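Local coordinates for MAU2 chromatid cohesion factor homolog (Saccharomyces cerevisiae, PDB 4XDN), which pairs with SCC2 in the complex that cohesin needs to associate with chromosomes, and so takes part in sister chromatid cohesion, at residues 110-115 with 130-135; 118-121 with 125-128; 104-109 with 138-143; 155-160 with 180-185. One frame throughout, in Å; residues are numbered along the deposited sequence.

Followed from the N terminus, the chain shows how helical hairpins are stitched in sequence. Helix 102-119 supplies the first halves of contacts 3, 1 and 2 in that order, and helix 126-144 returns their partners in reverse. Contact 2 therefore closes the shortest loop, at the turn; contact 1 encloses it, and contact 3 encloses both, like rungs of one antiparallel ladder. Contact 4 comes afterwards, in series, and closes the hairpin of helices 147-165 and 170-189. The two hairpins are packed together: Val182 of contact 4 meets Phe134 of contact 1 and His138 of contact 3, so helix 126-144 serves both.

Contact 1 (110-115 with 130-135); sequences SSLKER and MRCEFL. With SO4 (sulfate ion), chain D.
Lys113 and Glu133 supply the polar half of this helix-helix contact: Lys113 NZ gives a hydrogen bond to Glu133 OE2 at 2.7 Å, which is also a salt bridge. The lysine chain runs straight out, with CG anti to the backbone N (chi1 175°), whereas Glu133 bends at chi2 (-65°), which brings its carboxylate to the lysine; OE2 accepts through its syn lone pair. The side chains cross obliquely between two helices that run nearly antiparallel, their local axes 9.6 Å apart at an angle of 155°.

The apolar half belongs to Cys132, whose SG points into the interface and rests 3.7 Å from CD2 of Leu112. The CB atoms of Lys113 and Cys132 lie 4.2 Å apart. Phe89 of helix 81-98 packs on both Leu112 and Cys132.

A separate electrostatic site lies on the same first helix. Arg115 holds a sulfate, probably from the crystallisation liquor, at the edge of its guanidinium and in its plane: NE bonds O1 at 2.7 Å and NH2 reaches O2 at a longer 3.3 Å. Its NH1 makes a salt bridge with Asp84, and NH2 also bonds the carbonyl of Leu79.

Here the thiol and leucine pack together while an ion pair beside them meets the charge of a buried glutamate. Leu160 and Phe179 also pack on Glu133, and the nearby ammonium group of Lys113 would be expected to favour its ionised form.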
loop_
_atom_site.group_PDB
_atom_site.type_symbol
_atom_site.label_atom_id
_atom_site.label_comp_id
_atom_site.label_asym_id
_atom_site.label_seq_id
_atom_site.Cartn_x
_atom_site.Cartn_y
_atom_site.Cartn_z
ATOM N N SER A 110 -3.578 7.788 32.915
ATOM C CA SER A 110 -4.273 6.930 33.868
ATOM C C SER A 110 -4.576 7.692 35.152
ATOM O O SER A 110 -5.676 7.595 35.696
ATOM C CB SER A 110 -3.442 5.687 34.183
ATOM O OG SER A 110 -3.303 4.872 33.036
ATOM N N SER A 111 -3.593 8.451 35.627
ATOM C CA SER A 111 -3.769 9.283 36.811
ATOM C C SER A 111 -4.849 10.326 36.573
ATOM O O SER A 111 -5.723 10.528 37.414
ATOM C CB SER A 111 -2.457 9.971 37.190
ATOM O OG SER A 111 -1.508 9.033 37.663
ATOM N N LEU A 112 -4.785 10.986 35.421
ATOM C CA LEU A 112 -5.767 12.003 35.069
ATOM C C LEU A 112 -7.170 11.410 35.032
ATOM O O LEU A 112 -8.112 11.991 35.568
ATOM C CB LEU A 112 -5.427 12.632 33.719
ATOM C CG LEU A 112 -6.357 13.749 33.240
ATOM C CD1 LEU A 112 -6.307 14.943 34.185
ATOM C CD2 LEU A 112 -5.989 14.169 31.829
ATOM N N LYS A 113 -7.294 10.247 34.398
ATOM C CA LYS A 113 -8.574 9.563 34.272
ATOM C C LYS A 113 -9.222 9.330 35.634
ATOM O O LYS A 113 -10.393 9.652 35.833
ATOM C CB LYS A 113 -8.387 8.229 33.544
ATOM C CG LYS A 113 -9.644 7.371 33.468
ATOM C CD LYS A 113 -9.364 6.030 32.811
ATOM C CE LYS A 113 -10.502 5.047 33.052
ATOM N NZ LYS A 113 -10.255 3.736 32.395
ATOM N N GLU A 114 -8.456 8.774 36.567
ATOM C CA GLU A 114 -8.972 8.473 37.897
ATOM C C GLU A 114 -9.387 9.741 38.642
ATOM O O GLU A 114 -10.357 9.731 39.398
ATOM C CB GLU A 114 -7.932 7.704 38.713
ATOM C CG GLU A 114 -8.333 7.483 40.167
ATOM C CD GLU A 114 -7.411 6.526 40.897
ATOM O OE1 GLU A 114 -6.405 6.089 40.298
ATOM O OE2 GLU A 114 -7.693 6.210 42.071
ATOM N N ARG A 115 -8.658 10.833 38.426
ATOM C CA ARG A 115 -8.993 12.091 39.077
ATOM C C ARG A 115 -10.288 12.654 38.503
ATOM O O ARG A 115 -11.140 13.144 39.242
ATOM C CB ARG A 115 -7.865 13.114 38.923
ATOM C CG ARG A 115 -7.980 14.271 39.901
ATOM C CD ARG A 115 -7.202 15.498 39.460
ATOM N NE ARG A 115 -7.455 16.629 40.352
ATOM C CZ ARG A 115 -7.111 17.887 40.094
ATOM N NH1 ARG A 115 -6.492 18.197 38.962
ATOM N NH2 ARG A 115 -7.390 18.841 40.970
ATOM N N MET A 130 -13.176 10.721 27.834
ATOM C CA MET A 130 -13.160 10.005 26.568
ATOM C C MET A 130 -11.849 10.229 25.829
ATOM O O MET A 130 -11.389 9.347 25.101
ATOM C CB MET A 130 -14.335 10.432 25.687
ATOM C CG MET A 130 -15.698 10.082 26.261
ATOM S SD MET A 130 -15.752 8.437 26.999
ATOM C CE MET A 130 -16.426 7.504 25.667
ATOM N N ARG A 131 -11.244 11.399 26.020
ATOM C CA ARG A 131 -9.963 11.677 25.389
ATOM C C ARG A 131 -8.866 10.875 26.081
ATOM O O ARG A 131 -7.925 10.414 25.432
ATOM C CB ARG A 131 -9.636 13.170 25.417
ATOM C CG ARG A 131 -8.433 13.515 24.554
ATOM C CD ARG A 131 -8.347 14.992 24.211
ATOM N NE ARG A 131 -7.493 15.195 23.043
ATOM C CZ ARG A 131 -6.165 15.114 23.064
ATOM N NH1 ARG A 131 -5.531 14.842 24.198
ATOM N NH2 ARG A 131 -5.468 15.304 21.951
ATOM N N CYS A 132 -8.991 10.707 27.396
ATOM C CA CYS A 132 -8.077 9.845 28.138
ATOM C C CYS A 132 -8.119 8.433 27.562
ATOM O O CYS A 132 -7.083 7.800 27.377
ATOM C CB CYS A 132 -8.425 9.814 29.632
ATOM S SG CYS A 132 -8.006 11.312 30.566
ATOM N N GLU A 133 -9.323 7.951 27.267
ATOM C CA GLU A 133 -9.500 6.608 26.727
ATOM C C GLU A 133 -8.944 6.507 25.310
ATOM O O GLU A 133 -8.386 5.482 24.924
ATOM C CB GLU A 133 -10.981 6.216 26.735
ATOM C CG GLU A 133 -11.586 6.054 28.128
ATOM C CD GLU A 133 -10.971 4.912 28.920
ATOM O OE1 GLU A 133 -10.429 3.972 28.306
ATOM O OE2 GLU A 133 -11.032 4.956 30.164
ATOM N N PHE A 134 -9.099 7.576 24.537
ATOM C CA PHE A 134 -8.591 7.605 23.175
ATOM C C PHE A 134 -7.066 7.544 23.180
ATOM O O PHE A 134 -6.464 6.802 22.412
ATOM C CB PHE A 134 -9.076 8.860 22.449
ATOM C CG PHE A 134 -8.940 8.783 20.956
ATOM C CD1 PHE A 134 -9.900 8.136 20.193
ATOM C CD2 PHE A 134 -7.855 9.358 20.313
ATOM C CE1 PHE A 134 -9.779 8.062 18.819
ATOM C CE2 PHE A 134 -7.728 9.286 18.936
ATOM C CZ PHE A 134 -8.692 8.637 18.188
ATOM N N LEU A 135 -6.443 8.319 24.061
ATOM C CA LEU A 135 -4.997 8.274 24.203
ATOM C C LEU A 135 -4.540 6.893 24.663
ATOM O O LEU A 135 -3.544 6.367 24.176
ATOM C CB LEU A 135 -4.518 9.341 25.192
ATOM C CG LEU A 135 -4.678 10.795 24.743
ATOM C CD1 LEU A 135 -4.356 11.747 25.887
ATOM C CD2 LEU A 135 -3.803 11.086 23.545
HETATM S S SO4 D . -8.649 16.385 43.923
HETATM O O1 SO4 D . -8.250 15.688 42.704
HETATM O O2 SO4 D . -9.023 17.758 43.598
HETATM O O3 SO4 D . -9.790 15.700 44.524
HETATM O O4 SO4 D . -7.535 16.391 44.867
#

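Contact 2 (118-121 with 125-128); sequences THQS and LVEE
Gln120 O and Leu125 N are joined through one water, which donates to Gln120 O at 2.8 Å and accepts from Leu125 N at 3.1 Å. The site is the short connecting loop of a helical hairpin, between helix 102-119 and helix 126-144, and it illustrates how a solvent molecule can stand in for a direct bond between two backbones. Leu125 occupies the N-cap position of the second helix, so the water holds the chain just where that helix starts.

Beside the water bridge is a small apolar contact. Leu125 swings its CG anti to its own carbonyl carbon (chi1 -63°), which carries CD1 back toward the first segment; there the methyl sits 3.7 Å from CB of His119 and 4.1 Å from the backbone N of Gln120. It thus leans on the base of His119 and the adjoining backbone, not on the imidazole. Val81 of helix 81-98 packs against both His119 and Leu125, and Leu116 adds to the cover over the leucine.

The His119 ring is turned away from segment 125-128: ND1 is hydrogen-bonded to the carbonyl of Arg115, one turn back along the helix, and the nearest atom of the side chain is about 3 Å from the bound sulfate. Tyr172 of helix 170-189 touches both Gln120 and Val126. The glutamine chain is stretched out there, and its amide NE2 lies 4.3 Å from the CG2 methyl of Val126.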
loop_
_atom_site.group_PDB
_atom_site.type_symbol
_atom_site.label_atom_id
_atom_site.label_comp_id
_atom_site.label_asym_id
_atom_site.label_seq_id
_atom_site.Cartn_x
_atom_site.Cartn_y
_atom_site.Cartn_z
ATOM N N THR A 118 -13.403 11.100 39.814
ATOM C CA THR A 118 -13.738 11.538 41.167
ATOM C C THR A 118 -14.653 12.766 41.158
ATOM O O THR A 118 -15.437 12.969 42.085
ATOM C CB THR A 118 -12.462 11.861 41.976
ATOM O OG1 THR A 118 -11.595 10.721 41.976
ATOM C CG2 THR A 118 -12.801 12.232 43.418
ATOM N N HIS A 119 -14.551 13.579 40.107
ATOM C CA HIS A 119 -15.323 14.818 40.007
ATOM C C HIS A 119 -16.444 14.735 38.974
ATOM O O HIS A 119 -17.232 15.669 38.833
ATOM C CB HIS A 119 -14.399 15.986 39.653
ATOM C CG HIS A 119 -13.346 16.256 40.682
ATOM N ND1 HIS A 119 -12.215 15.482 40.811
ATOM C CD2 HIS A 119 -13.256 17.217 41.632
ATOM C CE1 HIS A 119 -11.471 15.955 41.797
ATOM N NE2 HIS A 119 -12.081 17.007 42.311
ATOM N N GLN A 120 -16.509 13.617 38.258
ATOM C CA GLN A 120 -17.418 13.473 37.123
ATOM C C GLN A 120 -18.884 13.714 37.495
ATOM O O GLN A 120 -19.679 14.154 36.662
ATOM C CB GLN A 120 -17.265 12.079 36.510
ATOM C CG GLN A 120 -17.985 11.896 35.182
ATOM C CD GLN A 120 -17.734 10.532 34.567
ATOM O OE1 GLN A 120 -16.893 9.770 35.043
ATOM N NE2 GLN A 120 -18.466 10.217 33.505
ATOM N N SER A 121 -19.235 13.435 38.745
ATOM C CA SER A 121 -20.623 13.543 39.188
ATOM C C SER A 121 -21.116 14.988 39.183
ATOM O O SER A 121 -22.233 15.263 38.744
ATOM C CB SER A 121 -20.783 12.952 40.591
ATOM O OG SER A 121 -20.174 13.780 41.568
ATOM N N LEU A 125 -17.206 16.409 32.618
ATOM C CA LEU A 125 -15.859 15.937 32.325
ATOM C C LEU A 125 -15.839 14.748 31.366
ATOM O O LEU A 125 -14.798 14.115 31.181
ATOM C CB LEU A 125 -15.147 15.560 33.627
ATOM C CG LEU A 125 -14.937 16.714 34.611
ATOM C CD1 LEU A 125 -14.396 16.196 35.935
ATOM C CD2 LEU A 125 -14.004 17.764 34.022
ATOM N N VAL A 126 -16.980 14.455 30.749
ATOM C CA VAL A 126 -17.076 13.338 29.816
ATOM C C VAL A 126 -16.074 13.493 28.673
ATOM O O VAL A 126 -15.352 12.551 28.351
ATOM C CB VAL A 126 -18.500 13.207 29.238
ATOM C CG1 VAL A 126 -18.570 12.091 28.204
ATOM C CG2 VAL A 126 -19.494 12.947 30.356
ATOM N N GLU A 127 -16.023 14.681 28.077
ATOM C CA GLU A 127 -15.105 14.945 26.968
ATOM C C GLU A 127 -13.674 14.582 27.339
ATOM O O GLU A 127 -12.972 13.919 26.573
ATOM C CB GLU A 127 -15.162 16.415 26.552
ATOM C CG GLU A 127 -16.523 16.880 26.077
ATOM C CD GLU A 127 -16.543 18.362 25.760
ATOM O OE1 GLU A 127 -15.489 18.898 25.349
ATOM O OE2 GLU A 127 -17.610 18.993 25.928
ATOM N N GLU A 128 -13.254 15.013 28.524
ATOM C CA GLU A 128 -11.897 14.762 28.994
ATOM C C GLU A 128 -11.652 13.271 29.224
ATOM O O GLU A 128 -10.605 12.745 28.851
ATOM C CB GLU A 128 -11.621 15.541 30.282
ATOM C CG GLU A 128 -11.506 17.053 30.092
ATOM C CD GLU A 128 -12.848 17.754 29.933
ATOM O OE1 GLU A 128 -13.897 17.081 30.020
ATOM O OE2 GLU A 128 -12.852 18.986 29.725
HETATM O O HOH W 1 -19.257 14.472 33.916
#

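Contact 3 (104-109 with 138-143); sequences LAELYI and HDLPLM
Glu106 and Leu140 mark the closest backbone approach, their CA atoms 7.5 Å apart, as segments 104-109 and 138-143 run past each other in opposite directions. The second helix is kinked at Pro141, whose imino nitrogen makes no bond to the preceding turn; beyond it the usual pattern resumes, with Leu142 N bonded to His138 O. A CA separation of this size is spanned by one side chain.

That side chain is Leu140. Its two methyls divide the work: CD2 lies 3.9 Å from CB of Ala105, while CD1 sits against the backbone of the next residue, 3.8 Å from CA of Glu106, and also touches that residue's CB. The isobutyl group therefore straddles neighbouring positions on one helical turn. Its chi1 of -92° is some way from a staggered value, a modest distortion accompanying this fit. Glu106 offers only its base to the leucine; its extended chain carries the carboxylate on to a salt bridge with Arg144.

On another side of the second helix, His138 ND1 donates to Asp139 OD1 at 2.7 Å. The bond is nearly straight (172°) and lies in the ring plane, but meets the carboxylate oxygen on its anti side, tilted 23° from the carboxylate plane. Within the same helix, the His138 ring also stacks on Phe134.

Among the surrounding helices, Ile109 packs on Val92, so helix 81-98 covers Ile109, while helices 147-165 and 170-189 pack against Pro141.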
loop_
_atom_site.group_PDB
_atom_site.type_symbol
_atom_site.label_atom_id
_atom_site.label_comp_id
_atom_site.label_asym_id
_atom_site.label_seq_id
_atom_site.Cartn_x
_atom_site.Cartn_y
_atom_site.Cartn_z
ATOM N N LEU A 104 5.463 6.351 30.738
ATOM C CA LEU A 104 5.320 7.605 31.470
ATOM C C LEU A 104 4.049 8.327 31.047
ATOM O O LEU A 104 3.287 8.812 31.884
ATOM C CB LEU A 104 6.537 8.502 31.236
ATOM C CG LEU A 104 6.508 9.890 31.876
ATOM C CD1 LEU A 104 6.467 9.788 33.391
ATOM C CD2 LEU A 104 7.714 10.696 31.420
ATOM N N ALA A 105 3.834 8.401 29.738
ATOM C CA ALA A 105 2.636 9.022 29.194
ATOM C C ALA A 105 1.394 8.322 29.731
ATOM O O ALA A 105 0.430 8.969 30.135
ATOM C CB ALA A 105 2.659 8.975 27.680
ATOM N N GLU A 106 1.438 6.995 29.742
ATOM C CA GLU A 106 0.306 6.190 30.177
ATOM C C GLU A 106 -0.018 6.427 31.650
ATOM O O GLU A 106 -1.184 6.428 32.039
ATOM C CB GLU A 106 0.591 4.707 29.931
ATOM C CG GLU A 106 -0.599 3.798 30.184
ATOM C CD GLU A 106 -0.351 2.371 29.731
ATOM O OE1 GLU A 106 0.816 2.024 29.462
ATOM O OE2 GLU A 106 -1.328 1.598 29.638
ATOM N N LEU A 107 1.013 6.631 32.465
ATOM C CA LEU A 107 0.817 6.892 33.886
ATOM C C LEU A 107 0.121 8.228 34.109
ATOM O O LEU A 107 -0.736 8.351 34.984
ATOM C CB LEU A 107 2.154 6.875 34.634
ATOM C CG LEU A 107 2.765 5.507 34.951
ATOM C CD1 LEU A 107 4.118 5.682 35.622
ATOM C CD2 LEU A 107 1.845 4.671 35.834
ATOM N N TYR A 108 0.489 9.227 33.314
ATOM C CA TYR A 108 -0.117 10.545 33.427
ATOM C C TYR A 108 -1.595 10.506 33.056
ATOM O O TYR A 108 -2.432 11.079 33.754
ATOM C CB TYR A 108 0.617 11.554 32.543
ATOM C CG TYR A 108 1.897 12.081 33.153
ATOM C CD1 TYR A 108 1.877 12.810 34.336
ATOM C CD2 TYR A 108 3.123 11.862 32.540
ATOM C CE1 TYR A 108 3.040 13.297 34.896
ATOM C CE2 TYR A 108 4.291 12.344 33.093
ATOM C CZ TYR A 108 4.244 13.061 34.269
ATOM O OH TYR A 108 5.406 13.543 34.817
ATOM N N ILE A 109 -1.915 9.827 31.959
ATOM C CA ILE A 109 -3.295 9.743 31.495
ATOM C C ILE A 109 -4.137 8.901 32.451
ATOM O O ILE A 109 -5.272 9.260 32.760
ATOM C CB ILE A 109 -3.380 9.150 30.074
ATOM C CG1 ILE A 109 -2.565 9.998 29.093
ATOM C CG2 ILE A 109 -4.831 9.059 29.606
ATOM C CD1 ILE A 109 -3.017 11.450 28.986
ATOM N N HIS A 138 -5.949 4.179 21.635
ATOM C CA HIS A 138 -5.644 4.438 20.228
ATOM C C HIS A 138 -4.240 5.006 20.029
ATOM O O HIS A 138 -3.402 4.379 19.380
ATOM C CB HIS A 138 -6.682 5.391 19.627
ATOM C CG HIS A 138 -6.409 5.767 18.207
ATOM N ND1 HIS A 138 -5.679 6.889 17.858
ATOM C CD2 HIS A 138 -6.771 5.183 17.039
ATOM C CE1 HIS A 138 -5.605 6.972 16.546
ATOM N NE2 HIS A 138 -6.259 5.947 16.022
ATOM N N ASP A 139 -3.980 6.186 20.585
ATOM C CA ASP A 139 -2.720 6.877 20.317
ATOM C C ASP A 139 -1.510 6.128 20.872
ATOM O O ASP A 139 -0.544 5.891 20.149
ATOM C CB ASP A 139 -2.747 8.294 20.891
ATOM C CG ASP A 139 -3.550 9.255 20.040
ATOM O OD1 ASP A 139 -4.555 8.829 19.441
ATOM O OD2 ASP A 139 -3.172 10.442 19.969
ATOM N N LEU A 140 -1.560 5.748 22.143
ATOM C CA LEU A 140 -0.398 5.137 22.785
ATOM C C LEU A 140 -0.059 3.764 22.195
ATOM O O LEU A 140 1.105 3.499 21.892
ATOM C CB LEU A 140 -0.614 5.026 24.297
ATOM C CG LEU A 140 -0.104 6.222 25.111
ATOM C CD1 LEU A 140 -0.645 6.197 26.536
ATOM C CD2 LEU A 140 1.418 6.246 25.127
ATOM N N PRO A 141 -1.064 2.885 22.037
ATOM C CA PRO A 141 -0.777 1.581 21.423
ATOM C C PRO A 141 -0.220 1.682 20.001
ATOM O O PRO A 141 0.680 0.919 19.650
ATOM C CB PRO A 141 -2.143 0.889 21.423
ATOM C CG PRO A 141 -2.875 1.512 22.553
ATOM C CD PRO A 141 -2.443 2.950 22.551
ATOM N N LEU A 142 -0.741 2.609 19.201
ATOM C CA LEU A 142 -0.287 2.763 17.820
ATOM C C LEU A 142 1.161 3.233 17.751
ATOM O O LEU A 142 1.931 2.755 16.918
ATOM C CB LEU A 142 -1.187 3.743 17.063
ATOM C CG LEU A 142 -2.547 3.200 16.612
ATOM C CD1 LEU A 142 -3.395 4.324 16.039
ATOM C CD2 LEU A 142 -2.389 2.076 15.593
ATOM N N MET A 143 1.530 4.167 18.623
ATOM C CA MET A 143 2.902 4.662 18.671
ATOM C C MET A 143 3.840 3.592 19.211
ATOM O O MET A 143 4.955 3.426 18.714
ATOM C CB MET A 143 3.000 5.922 19.534
ATOM C CG MET A 143 2.778 7.232 18.785
ATOM S SD MET A 143 3.857 7.514 17.368
ATOM C CE MET A 143 5.399 6.818 17.945
#

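Contact 4 (155-160 with 180-185); sequences RNCNEL and QYVGVM
Cys157, Val182 and Gly183 meet without help from any ring, and the flat group beside them, the phenol of Tyr181, looks elsewhere: one of its faces carries CG of Met185, 3.7 Å above the plane and offset toward the rim, and the CA-CB bond of Tyr181 points away from segment 155-160.

The contact itself is a lesson in close packing by small residues. Gly183 has no side chain, which lets the two helices bring the CA atoms of Cys157 and Gly183 within 6.0 Å. With SG anti to the backbone N (chi1 -174°), the thiol of Cys157 is directed across the gap and settles over the bare backbone, 3.6 Å from Gly183 N and 3.9 Å from Gly183 CA. The CG1 methyl of Val182 closes in beside it, 4.0 Å from the same sulfur. One sulfur thus packs against both the glycine backbone and the valine methyl.

Leu186, further along helix 170-189, adds to the packing on Cys157, while Val182 reaches His138 of helix 126-144. Tyr181 packs on Leu217 and Cys220 of helix 212-228 and on an apolar side chain of another protein's chain, placing helix 170-189 between the preceding hairpin and the helices that follow.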
loop_
_atom_site.group_PDB
_atom_site.type_symbol
_atom_site.label_atom_id
_atom_site.label_comp_id
_atom_site.label_asym_id
_atom_site.label_seq_id
_atom_site.Cartn_x
_atom_site.Cartn_y
_atom_site.Cartn_z
ATOM N N ARG A 155 -8.428 -5.648 24.246
ATOM C CA ARG A 155 -9.207 -6.237 25.329
ATOM C C ARG A 155 -9.964 -5.156 26.094
ATOM O O ARG A 155 -11.172 -5.262 26.298
ATOM C CB ARG A 155 -8.292 -7.021 26.275
ATOM C CG ARG A 155 -9.009 -7.697 27.433
ATOM C CD ARG A 155 -8.056 -8.536 28.278
ATOM N NE ARG A 155 -7.373 -9.558 27.481
ATOM C CZ ARG A 155 -6.056 -9.656 27.300
ATOM N NH1 ARG A 155 -5.215 -8.803 27.866
ATOM N NH2 ARG A 155 -5.575 -10.638 26.546
ATOM N N ASN A 156 -9.247 -4.112 26.504
ATOM C CA ASN A 156 -9.844 -3.018 27.266
ATOM C C ASN A 156 -10.806 -2.197 26.422
ATOM O O ASN A 156 -11.802 -1.678 26.928
ATOM C CB ASN A 156 -8.759 -2.101 27.833
ATOM C CG ASN A 156 -7.864 -2.804 28.830
ATOM O OD1 ASN A 156 -8.198 -3.877 29.332
ATOM N ND2 ASN A 156 -6.720 -2.198 29.128
ATOM N N CYS A 157 -10.504 -2.079 25.136
ATOM C CA CYS A 157 -11.346 -1.312 24.230
ATOM C C CYS A 157 -12.714 -1.974 24.067
ATOM O O CYS A 157 -13.743 -1.302 24.124
ATOM C CB CYS A 157 -10.668 -1.154 22.871
ATOM S SG CYS A 157 -11.556 -0.068 21.749
ATOM N N ASN A 158 -12.722 -3.290 23.867
ATOM C CA ASN A 158 -13.975 -4.030 23.757
ATOM C C ASN A 158 -14.780 -3.934 25.046
ATOM O O ASN A 158 -16.007 -3.842 25.015
ATOM C CB ASN A 158 -13.712 -5.500 23.412
ATOM C CG ASN A 158 -13.186 -5.686 22.002
ATOM O OD1 ASN A 158 -13.435 -4.866 21.120
ATOM N ND2 ASN A 158 -12.456 -6.772 21.783
ATOM N N GLU A 159 -14.084 -3.953 26.177
ATOM C CA GLU A 159 -14.728 -3.810 27.477
ATOM C C GLU A 159 -15.404 -2.447 27.579
ATOM O O GLU A 159 -16.524 -2.330 28.078
ATOM C CB GLU A 159 -13.706 -3.981 28.602
ATOM C CG GLU A 159 -14.309 -3.972 29.998
ATOM C CD GLU A 159 -13.256 -3.925 31.088
ATOM O OE1 GLU A 159 -12.079 -4.228 30.794
ATOM O OE2 GLU A 159 -13.604 -3.579 32.237
ATOM N N LEU A 160 -14.713 -1.421 27.094
ATOM C CA LEU A 160 -15.224 -0.058 27.130
ATOM C C LEU A 160 -16.478 0.087 26.266
ATOM O O LEU A 160 -17.470 0.678 26.695
ATOM C CB LEU A 160 -14.143 0.918 26.661
ATOM C CG LEU A 160 -14.463 2.408 26.788
ATOM C CD1 LEU A 160 -14.494 2.838 28.246
ATOM C CD2 LEU A 160 -13.460 3.244 26.002
ATOM N N GLN A 180 -15.447 1.626 18.874
ATOM C CA GLN A 180 -15.586 0.446 18.035
ATOM C C GLN A 180 -14.580 0.552 16.896
ATOM O O GLN A 180 -13.923 -0.423 16.542
ATOM C CB GLN A 180 -17.007 0.314 17.489
ATOM C CG GLN A 180 -17.981 -0.353 18.444
ATOM C CD GLN A 180 -19.344 -0.576 17.819
ATOM O OE1 GLN A 180 -20.209 0.300 17.858
ATOM N NE2 GLN A 180 -19.542 -1.752 17.232
ATOM N N TYR A 181 -14.460 1.754 16.343
ATOM C CA TYR A 181 -13.514 2.028 15.270
ATOM C C TYR A 181 -12.074 1.883 15.753
ATOM O O TYR A 181 -11.214 1.407 15.014
ATOM C CB TYR A 181 -13.752 3.429 14.703
ATOM C CG TYR A 181 -12.545 4.045 14.037
ATOM C CD1 TYR A 181 -12.204 3.717 12.732
ATOM C CD2 TYR A 181 -11.753 4.968 14.709
ATOM C CE1 TYR A 181 -11.104 4.283 12.118
ATOM C CE2 TYR A 181 -10.655 5.538 14.107
ATOM C CZ TYR A 181 -10.332 5.191 12.811
ATOM O OH TYR A 181 -9.235 5.764 12.208
ATOM N N VAL A 182 -11.814 2.292 16.991
ATOM C CA VAL A 182 -10.495 2.113 17.590
ATOM C C VAL A 182 -10.181 0.627 17.684
ATOM O O VAL A 182 -9.078 0.197 17.356
ATOM C CB VAL A 182 -10.408 2.757 18.992
ATOM C CG1 VAL A 182 -9.119 2.349 19.712
ATOM C CG2 VAL A 182 -10.497 4.270 18.884
ATOM N N GLY A 183 -11.162 -0.150 18.129
ATOM C CA GLY A 183 -11.016 -1.591 18.224
ATOM C C GLY A 183 -10.651 -2.221 16.893
ATOM O O GLY A 183 -9.759 -3.065 16.825
ATOM N N VAL A 184 -11.345 -1.810 15.836
ATOM C CA VAL A 184 -11.056 -2.288 14.488
ATOM C C VAL A 184 -9.598 -2.022 14.131
ATOM O O VAL A 184 -8.900 -2.911 13.637
ATOM C CB VAL A 184 -11.975 -1.616 13.436
ATOM C CG1 VAL A 184 -11.567 -2.000 12.007
ATOM C CG2 VAL A 184 -13.424 -1.995 13.677
ATOM N N MET A 185 -9.143 -0.799 14.382
ATOM C CA MET A 185 -7.775 -0.423 14.052
ATOM C C MET A 185 -6.776 -1.268 14.832
ATOM O O MET A 185 -5.687 -1.560 14.336
ATOM C CB MET A 185 -7.540 1.066 14.330
ATOM C CG MET A 185 -8.274 2.011 13.382
ATOM S SD MET A 185 -8.144 1.511 11.651
ATOM C CE MET A 185 -7.955 3.085 10.836
#